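PDB 3E02: uncharacterized protein DUF849 from Burkholderia xenovorans LB400, which probably acts as a zinc-dependent beta-keto acid cleavage enzyme, splitting 3-keto-5-aminohexanoate or a related beta-keto acid. Local coordinates for residues K7-C12 with A299-K304; I29-I34 with P65-R70; A47-H52 with P73-R78. One frame throughout, in Å; residues are numbered along the deposited sequence.

Contact 1. Residues K7-C12 with A299-K304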
loop_
_atom_site.group_PDB
_atom_site.type_symbol
_atom_site.label_atom_id
_atom_site.label_comp_id
_atom_site.label_asym_id
_atom_site.label_seq_id
_atom_site.Cartn_x
_atom_site.Cartn_y
_atom_site.Cartn_z
ATOM N N LYS A 7 -21.159 -11.163 11.420
ATOM C CA LYS A 7 -22.299 -11.216 10.522
ATOM C C LYS A 7 -22.229 -9.940 9.682
ATOM O O LYS A 7 -22.012 -8.854 10.229
ATOM C CB LYS A 7 -23.597 -11.294 11.313
ATOM C CG LYS A 7 -23.729 -12.509 12.225
ATOM C CD LYS A 7 -23.700 -13.836 11.480
ATOM C CE LYS A 7 -23.950 -15.013 12.425
ATOM N NZ LYS A 7 -23.683 -16.299 11.730
ATOM N N ILE A 8 -22.402 -10.078 8.373
ATOM C CA ILE A 8 -22.286 -8.969 7.430
ATOM C C ILE A 8 -23.612 -8.229 7.302
ATOM O O ILE A 8 -24.652 -8.848 7.049
ATOM C CB ILE A 8 -21.836 -9.460 6.027
ATOM C CG1 ILE A 8 -20.431 -10.073 6.091
ATOM C CG2 ILE A 8 -21.855 -8.315 5.000
ATOM C CD1 ILE A 8 -20.002 -10.772 4.784
ATOM N N ILE A 9 -23.569 -6.911 7.461
ATOM C CA ILE A 9 -24.745 -6.074 7.235
ATOM C C ILE A 9 -24.837 -5.817 5.735
ATOM O O ILE A 9 -23.907 -5.258 5.139
ATOM C CB ILE A 9 -24.636 -4.703 7.939
ATOM C CG1 ILE A 9 -24.516 -4.887 9.454
ATOM C CG2 ILE A 9 -25.867 -3.801 7.601
ATOM C CD1 ILE A 9 -24.292 -3.581 10.213
ATOM N N ILE A 10 -25.946 -6.238 5.129
ATOM C CA ILE A 10 -26.278 -5.885 3.752
ATOM C C ILE A 10 -27.209 -4.674 3.860
ATOM O O ILE A 10 -28.305 -4.779 4.434
ATOM C CB ILE A 10 -27.032 -6.984 2.973
ATOM C CG1 ILE A 10 -26.166 -8.244 2.821
ATOM C CG2 ILE A 10 -27.461 -6.442 1.574
ATOM C CD1 ILE A 10 -26.873 -9.415 2.137
ATOM N N THR A 11 -26.752 -3.538 3.342
ATOM C CA THR A 11 -27.570 -2.343 3.242
ATOM C C THR A 11 -28.070 -2.295 1.798
ATOM O O THR A 11 -27.309 -2.576 0.860
ATOM C CB THR A 11 -26.789 -1.070 3.562
ATOM O OG1 THR A 11 -26.311 -1.116 4.915
ATOM C CG2 THR A 11 -27.680 0.206 3.397
ATOM N N CYS A 12 -29.349 -1.970 1.617
ATOM C CA CYS A 12 -29.901 -1.747 0.282
ATOM C C CYS A 12 -30.306 -0.282 0.113
ATOM O O CYS A 12 -31.214 0.193 0.813
ATOM C CB CYS A 12 -31.091 -2.620 0.007
ATOM S SG CYS A 12 -31.746 -2.350 -1.672
ATOM N N ALA A 299 -27.654 -4.116 17.075
ATOM C CA ALA A 299 -26.694 -4.381 18.149
ATOM C C ALA A 299 -25.284 -3.977 17.727
ATOM O O ALA A 299 -24.533 -3.458 18.544
ATOM C CB ALA A 299 -26.735 -5.860 18.573
HETATM N N MSE A 300 -24.928 -4.208 16.461
HETATM C CA MSE A 300 -23.615 -3.804 15.939
HETATM C C MSE A 300 -23.480 -2.278 15.919
HETATM O O MSE A 300 -22.514 -1.741 16.438
HETATM C CB MSE A 300 -23.366 -4.370 14.527
HETATM C CG MSE A 300 -23.127 -5.872 14.509
HETATM SE SE MSE A 300 -23.296 -6.623 12.730
HETATM C CE MSE A 300 -21.780 -5.847 11.863
ATOM N N LEU A 301 -24.468 -1.599 15.347
ATOM C CA LEU A 301 -24.457 -0.133 15.239
ATOM C C LEU A 301 -24.861 0.617 16.516
ATOM O O LEU A 301 -24.659 1.838 16.589
ATOM C CB LEU A 301 -25.335 0.317 14.074
ATOM C CG LEU A 301 -24.965 -0.260 12.705
ATOM C CD1 LEU A 301 -25.895 0.267 11.627
ATOM C CD2 LEU A 301 -23.550 0.056 12.367
ATOM N N LYS A 302 -25.424 -0.106 17.491
ATOM C CA LYS A 302 -25.889 0.443 18.772
ATOM C C LYS A 302 -26.969 1.501 18.532
ATOM O O LYS A 302 -26.890 2.618 19.020
ATOM C CB LYS A 302 -24.722 0.991 19.615
ATOM C CG LYS A 302 -23.616 0.005 19.953
ATOM C CD LYS A 302 -24.077 -1.066 20.918
ATOM C CE LYS A 302 -22.927 -1.994 21.322
ATOM N NZ LYS A 302 -21.832 -1.253 22.039
ATOM N N THR A 303 -27.986 1.127 17.768
ATOM C CA THR A 303 -29.096 2.028 17.455
ATOM C C THR A 303 -30.076 2.099 18.622
ATOM O O THR A 303 -30.073 1.239 19.501
ATOM C CB THR A 303 -29.849 1.607 16.183
ATOM O OG1 THR A 303 -30.443 0.321 16.380
ATOM C CG2 THR A 303 -28.896 1.585 14.966
ATOM N N LYS A 304 -30.930 3.115 18.589
ATOM C CA LYS A 304 -31.907 3.369 19.655
ATOM C C LYS A 304 -33.115 2.409 19.690
ATOM O O LYS A 304 -33.835 2.392 20.683
ATOM C CB LYS A 304 -32.398 4.827 19.614
ATOM C CG LYS A 304 -33.210 5.237 18.377
ATOM C CD LYS A 304 -33.697 6.670 18.487
ATOM C CE LYS A 304 -34.467 7.074 17.245
ATOM N NZ LYS A 304 -35.010 8.461 17.344
#
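With CG1 of I9 anti to its carbonyl carbon (chi1 -61°) and the chain extended beyond it, CD1 is carried out toward M300, a selenomethionine, whose own chain bends at chi3 (68°) and swings CE back to meet it. The two side chains reach each other tip to tip, I9 CD1 lying 3.8 Å from M300 CE, while I9 CG1 stands 3.9 Å from M300 SE. The long, flexible selenoether chain suits this place because its bent end lets M300 CE touch both I9 and the backbone, 3.4 Å from K7 O. L301 adds a second, looser apolar surface, its CG 4.2 Å from I9 CD1.

This packing belongs to the N-terminal end of a TIM barrel. I9 lies just before strand 10-13, the first barrel strand, and points to the same side as T11, which packs on M48 and H50 within the barrel. The last turn of helix 294-301 closes over that end, where A297 also touches I9. Beta-branched I9 fits the extended backbone, and its N is held by N253 OD1. The ammonium end of K7 turns away from the helix tip and forms a salt bridge with D290.

Contact 2. Residues I29-I34 with P65-R70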
loop_
_atom_site.group_PDB
_atom_site.type_symbol
_atom_site.label_atom_id
_atom_site.label_comp_id
_atom_site.label_asym_id
_atom_site.label_seq_id
_atom_site.Cartn_x
_atom_site.Cartn_y
_atom_site.Cartn_z
ATOM N N ILE A 29 -39.812 4.915 -7.965
ATOM C CA ILE A 29 -40.171 6.340 -7.950
ATOM C C ILE A 29 -41.221 6.684 -6.911
ATOM O O ILE A 29 -40.987 7.540 -6.046
ATOM C CB ILE A 29 -40.628 6.786 -9.369
ATOM C CG1 ILE A 29 -39.420 6.797 -10.324
ATOM C CG2 ILE A 29 -41.259 8.187 -9.353
ATOM C CD1 ILE A 29 -39.775 7.022 -11.782
ATOM N N THR A 30 -42.374 6.029 -7.005
ATOM C CA THR A 30 -43.493 6.348 -6.115
ATOM C C THR A 30 -43.262 5.781 -4.716
ATOM O O THR A 30 -42.474 4.835 -4.552
ATOM C CB THR A 30 -44.835 5.797 -6.624
ATOM O OG1 THR A 30 -44.787 4.368 -6.634
ATOM C CG2 THR A 30 -45.155 6.319 -8.029
ATOM N N PRO A 31 -43.917 6.373 -3.692
ATOM C CA PRO A 31 -43.825 5.780 -2.355
ATOM C C PRO A 31 -44.217 4.297 -2.309
ATOM O O PRO A 31 -43.560 3.530 -1.622
ATOM C CB PRO A 31 -44.772 6.643 -1.528
ATOM C CG PRO A 31 -44.707 7.953 -2.198
ATOM C CD PRO A 31 -44.693 7.624 -3.660
ATOM N N GLU A 32 -45.213 3.897 -3.098
ATOM C CA GLU A 32 -45.680 2.507 -3.146
ATOM C C GLU A 32 -44.605 1.580 -3.734
ATOM O O GLU A 32 -44.428 0.453 -3.260
ATOM C CB GLU A 32 -46.990 2.377 -3.941
ATOM C CG GLU A 32 -48.207 3.049 -3.294
ATOM C CD GLU A 32 -48.196 4.581 -3.335
ATOM O OE1 GLU A 32 -47.662 5.192 -4.302
ATOM O OE2 GLU A 32 -48.721 5.173 -2.372
ATOM N N GLU A 33 -43.912 2.054 -4.772
ATOM C CA GLU A 33 -42.781 1.320 -5.369
ATOM C C GLU A 33 -41.625 1.185 -4.373
ATOM O O GLU A 33 -41.000 0.130 -4.307
ATOM C CB GLU A 33 -42.288 2.002 -6.656
ATOM C CG GLU A 33 -43.265 1.867 -7.813
ATOM C CD GLU A 33 -42.990 2.790 -8.997
ATOM O OE1 GLU A 33 -42.220 3.774 -8.884
ATOM O OE2 GLU A 33 -43.572 2.511 -10.068
ATOM N N ILE A 34 -41.350 2.255 -3.620
ATOM C CA ILE A 34 -40.302 2.265 -2.594
ATOM C C ILE A 34 -40.612 1.262 -1.471
ATOM O O ILE A 34 -39.718 0.533 -1.044
ATOM C CB ILE A 34 -40.034 3.701 -2.057
ATOM C CG1 ILE A 34 -39.395 4.547 -3.169
ATOM C CG2 ILE A 34 -39.106 3.665 -0.818
ATOM C CD1 ILE A 34 -39.338 6.021 -2.889
ATOM N N PRO A 65 -40.535 15.858 3.711
ATOM C CA PRO A 65 -40.866 14.849 4.738
ATOM C C PRO A 65 -42.220 14.150 4.531
ATOM O O PRO A 65 -42.359 12.995 4.915
ATOM C CB PRO A 65 -40.872 15.662 6.044
ATOM C CG PRO A 65 -40.062 16.857 5.754
ATOM C CD PRO A 65 -40.322 17.183 4.332
ATOM N N ASP A 66 -43.199 14.841 3.933
ATOM C CA ASP A 66 -44.512 14.244 3.636
ATOM C C ASP A 66 -44.421 13.024 2.713
ATOM O O ASP A 66 -45.205 12.085 2.881
ATOM C CB ASP A 66 -45.485 15.274 3.028
ATOM C CG ASP A 66 -45.851 16.411 3.996
ATOM O OD1 ASP A 66 -45.595 16.308 5.223
ATOM O OD2 ASP A 66 -46.415 17.419 3.511
ATOM N N LEU A 67 -43.495 13.049 1.744
ATOM C CA LEU A 67 -43.254 11.899 0.855
ATOM C C LEU A 67 -42.638 10.747 1.640
ATOM O O LEU A 67 -43.030 9.597 1.438
ATOM C CB LEU A 67 -42.355 12.256 -0.346
ATOM C CG LEU A 67 -43.005 13.087 -1.444
ATOM C CD1 LEU A 67 -41.961 13.495 -2.473
ATOM C CD2 LEU A 67 -44.161 12.303 -2.091
ATOM N N PHE A 68 -41.679 11.056 2.520
ATOM C CA PHE A 68 -41.099 10.046 3.422
ATOM C C PHE A 68 -42.164 9.386 4.304
ATOM O O PHE A 68 -42.157 8.166 4.469
ATOM C CB PHE A 68 -39.966 10.620 4.275
ATOM C CG PHE A 68 -38.672 10.755 3.544
ATOM C CD1 PHE A 68 -38.390 11.885 2.791
ATOM C CD2 PHE A 68 -37.717 9.738 3.610
ATOM C CE1 PHE A 68 -37.166 12.013 2.107
ATOM C CE2 PHE A 68 -36.502 9.850 2.941
ATOM C CZ PHE A 68 -36.224 10.990 2.184
HETATM N N MSE A 69 -43.115 10.177 4.813
HETATM C CA MSE A 69 -44.226 9.631 5.622
HETATM C C MSE A 69 -45.213 8.760 4.843
HETATM O O MSE A 69 -46.051 8.103 5.467
HETATM C CB MSE A 69 -44.939 10.733 6.414
HETATM C CG MSE A 69 -44.029 11.381 7.440
HETATM SE SE MSE A 69 -43.190 10.076 8.660
HETATM C CE MSE A 69 -41.705 11.144 9.157
ATOM N N ARG A 70 -45.116 8.754 3.507
ATOM C CA ARG A 70 -45.905 7.853 2.653
ATOM C C ARG A 70 -45.220 6.492 2.422
ATOM O O ARG A 70 -45.831 5.605 1.817
ATOM C CB ARG A 70 -46.287 8.535 1.344
ATOM C CG ARG A 70 -47.310 9.655 1.552
ATOM C CD ARG A 70 -47.404 10.627 0.383
ATOM N NE ARG A 70 -47.728 9.979 -0.887
ATOM C CZ ARG A 70 -47.834 10.604 -2.060
ATOM N NH1 ARG A 70 -47.643 11.924 -2.165
ATOM N NH2 ARG A 70 -48.120 9.886 -3.148
HETATM O O HOH W 1 -46.957 3.612 0.113
HETATM O O HOH W 2 -48.818 7.142 -0.896
#
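P31 lies over one face of the R70 guanidinium, its ring carbon CG 3.9 Å from R70 NE, while water 2 sits at the edge of the group, in its plane, and accepts from R70 NE at 3.0 Å. The bend of the arginine at chi3 (57°) folds the planar end back across the proline ring, and the two side chains cross obliquely. Nearer the backbone, P31 CB is 3.8 Å from R70 CB, and the ring CG also meets L67 CD2 at 4.4 Å.

The contact joins the start of helix 31-44 to the short helix 65-68, which comes after strand 48-54 and its antiparallel partner 61-62. Proline suits the first turn of a helix, where its nitrogen has no hydrogen to leave unbonded. T30 just before it is the N-cap, making a capping box with E33: E33 N donates to T30 OG1 at 3.1 Å, and T30 N to E33 OE1.

E32 OE2 and R70 NH2 stay 4.8 Å apart, so no direct salt bridge forms. Water 2 lies between the two groups, but so close to E32 OE2 that its exact bonding there is doubtful; its place would be consistent with a water-mediated attraction between opposite charges.

Contact 3. Residues A47-H52 with P73-R78. With ZN (zinc ion), chain B.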
loop_
_atom_site.group_PDB
_atom_site.type_symbol
_atom_site.label_atom_id
_atom_site.label_comp_id
_atom_site.label_asym_id
_atom_site.label_seq_id
_atom_site.Cartn_x
_atom_site.Cartn_y
_atom_site.Cartn_z
ATOM N N ALA A 47 -30.513 -6.056 5.898
ATOM C CA ALA A 47 -30.731 -5.668 7.304
ATOM C C ALA A 47 -31.068 -4.179 7.447
ATOM O O ALA A 47 -31.713 -3.779 8.437
ATOM C CB ALA A 47 -29.486 -6.002 8.161
HETATM N N MSE A 48 -30.616 -3.364 6.479
HETATM C CA MSE A 48 -30.824 -1.919 6.491
HETATM C C MSE A 48 -31.215 -1.414 5.092
HETATM O O MSE A 48 -30.712 -1.915 4.083
HETATM C CB MSE A 48 -29.543 -1.228 6.997
HETATM C CG MSE A 48 -29.627 0.303 7.068
HETATM SE SE MSE A 48 -28.401 1.092 8.366
HETATM C CE MSE A 48 -26.787 0.695 7.543
ATOM N N LEU A 49 -32.133 -0.451 5.062
ATOM C CA LEU A 49 -32.612 0.182 3.837
ATOM C C LEU A 49 -32.229 1.644 3.888
ATOM O O LEU A 49 -32.598 2.327 4.849
ATOM C CB LEU A 49 -34.132 0.052 3.735
ATOM C CG LEU A 49 -34.677 -1.369 3.700
ATOM C CD1 LEU A 49 -36.195 -1.339 3.736
ATOM C CD2 LEU A 49 -34.157 -2.118 2.464
ATOM N N HIS A 50 -31.451 2.099 2.895
ATOM C CA HIS A 50 -31.030 3.497 2.763
ATOM C C HIS A 50 -32.045 4.139 1.803
ATOM O O HIS A 50 -32.197 3.707 0.657
ATOM C CB HIS A 50 -29.586 3.592 2.291
ATOM C CG HIS A 50 -29.167 4.968 1.923
ATOM N ND1 HIS A 50 -28.844 5.934 2.849
ATOM C CD2 HIS A 50 -29.048 5.552 0.713
ATOM C CE1 HIS A 50 -28.530 7.051 2.218
ATOM N NE2 HIS A 50 -28.630 6.840 0.921
ATOM N N LEU A 51 -32.713 5.184 2.277
ATOM C CA LEU A 51 -33.872 5.753 1.595
ATOM C C LEU A 51 -33.811 7.221 1.198
ATOM O O LEU A 51 -33.415 8.058 2.002
ATOM C CB LEU A 51 -35.074 5.571 2.524
ATOM C CG LEU A 51 -35.416 4.131 2.937
ATOM C CD1 LEU A 51 -36.448 4.136 4.078
ATOM C CD2 LEU A 51 -35.900 3.316 1.751
ATOM N N HIS A 52 -34.221 7.478 -0.053
ATOM C CA HIS A 52 -34.477 8.800 -0.624
ATOM C C HIS A 52 -35.923 8.784 -1.116
ATOM O O HIS A 52 -36.507 7.710 -1.348
ATOM C CB HIS A 52 -33.626 9.077 -1.867
ATOM C CG HIS A 52 -32.166 9.217 -1.614
ATOM N ND1 HIS A 52 -31.448 10.326 -2.021
ATOM C CD2 HIS A 52 -31.272 8.372 -1.047
ATOM C CE1 HIS A 52 -30.177 10.158 -1.696
ATOM N NE2 HIS A 52 -30.047 8.982 -1.109
ATOM N N PRO A 73 -43.771 4.654 7.608
ATOM C CA PRO A 73 -44.676 3.814 8.418
ATOM C C PRO A 73 -44.990 2.460 7.761
ATOM O O PRO A 73 -45.032 1.438 8.447
ATOM C CB PRO A 73 -45.962 4.653 8.528
ATOM C CG PRO A 73 -45.632 5.988 8.081
ATOM C CD PRO A 73 -44.379 5.960 7.290
ATOM N N GLN A 74 -45.139 2.462 6.437
ATOM C CA GLN A 74 -45.477 1.261 5.670
ATOM C C GLN A 74 -44.331 0.256 5.722
ATOM O O GLN A 74 -44.564 -0.936 5.907
ATOM C CB GLN A 74 -45.814 1.598 4.211
ATOM C CG GLN A 74 -47.070 2.468 3.983
ATOM C CD GLN A 74 -46.919 3.940 4.346
ATOM O OE1 GLN A 74 -45.831 4.411 4.670
ATOM N NE2 GLN A 74 -48.023 4.672 4.315
ATOM N N LEU A 75 -43.097 0.738 5.566
ATOM C CA LEU A 75 -41.916 -0.132 5.680
ATOM C C LEU A 75 -41.783 -0.693 7.087
ATOM O O LEU A 75 -41.540 -1.889 7.245
ATOM C CB LEU A 75 -40.622 0.597 5.272
ATOM C CG LEU A 75 -40.417 0.772 3.770
ATOM C CD1 LEU A 75 -39.268 1.756 3.485
ATOM C CD2 LEU A 75 -40.157 -0.586 3.113
ATOM N N LYS A 76 -41.974 0.164 8.096
ATOM C CA LYS A 76 -41.892 -0.236 9.501
ATOM C C LYS A 76 -42.882 -1.374 9.831
ATOM O O LYS A 76 -42.541 -2.305 10.564
ATOM C CB LYS A 76 -42.141 0.963 10.425
ATOM C CG LYS A 76 -41.987 0.655 11.914
ATOM C CD LYS A 76 -42.373 1.826 12.769
ATOM C CE LYS A 76 -42.213 1.489 14.233
ATOM N NZ LYS A 76 -42.870 2.501 15.102
ATOM N N GLU A 77 -44.083 -1.283 9.275
ATOM C CA GLU A 77 -45.123 -2.288 9.480
ATOM C C GLU A 77 -44.879 -3.617 8.753
ATOM O O GLU A 77 -45.247 -4.655 9.297
ATOM C CB GLU A 77 -46.480 -1.728 9.017
ATOM C CG GLU A 77 -47.677 -2.635 9.283
ATOM N N ARG A 78 -44.222 -3.567 7.582
ATOM C CA ARG A 78 -44.001 -4.755 6.743
ATOM C C ARG A 78 -42.625 -5.406 6.859
ATOM O O ARG A 78 -42.444 -6.532 6.397
ATOM C CB ARG A 78 -44.303 -4.426 5.289
ATOM C CG ARG A 78 -45.766 -4.067 5.040
ATOM C CD ARG A 78 -46.029 -4.010 3.557
ATOM N NE ARG A 78 -45.949 -5.352 2.970
ATOM C CZ ARG A 78 -45.620 -5.656 1.709
ATOM N NH1 ARG A 78 -45.277 -4.727 0.810
ATOM N NH2 ARG A 78 -45.597 -6.937 1.349
HETATM ZN ZN ZN B . -28.059 8.091 -0.754
HETATM O O HOH W 3 -27.216 9.884 0.821
HETATM O O HOH W 4 -25.689 7.819 -0.337
HETATM O O HOH W 5 -26.983 9.723 -1.786
#
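Strand 48-54 is the second strand of a TIM barrel, and the helical segment 73-78 packs against its outer side while the zinc site occupies the inner one. L49 and L51 point outward to the helix, and H50 between them points into the barrel, so one short strand serves both the hydrophobic layer and the metal.

L75 is the helix residue that makes the contact. Its two methyls divide the work: L75 CD1 meets L51 CD1 tip to tip at 3.7 Å, and L75 CD2 reaches L49 CD1 at 4.1 Å, where the two side chains cross at a slant. Leucine suits all three positions, since its forked end can touch two neighbours at once and carries no polar group into a buried layer. L75 also touches L83 of strand 82-85 and V39 of helix 31-44, which places it between the strand wall and the neighbouring helix.

On the inner side the zinc ion is bound by H50 NE2 and H52 NE2, each at 2.2 Å, by E259 and by three waters, making six ligands. Waters are exchangeable, which is consistent with a metal centre that receives a substrate, as expected for the beta-keto acid cleavage family. H50 reaches the metal with CG anti to its backbone N (chi1 170°); its other ring nitrogen, ND1, makes a weak hydrogen bond with N84 OD1, which may help to fix the rotation of the imidazole. H52 lies at the end of this segment with CG beside its backbone N instead (chi1 -68°), and S17 and T86 pack against it. The edge of the H52 ring is met, in its plane, by H50 CD2.

Contacts 1 and 3 meet in the barrel wall, since strands 10-13 and 48-54 are parallel neighbours: C12 N lies 2.8 Å from M48 O, a probable hydrogen bond. Contact 1 is partly buried at the N-terminal end of the barrel, whereas contact 3 is fully buried between strand and helix and borders the metal. Both are made mainly by apolar side chains, with no hydrogen bonds across their segments. Contact 2 lies farther out, its centre about 17 Å from that of the chain; two of its touching residues are buried, but exposed R70 brings water and charge. It adjoins contact 3 through I34 and F68, which pack on the backbone of H52 and L51.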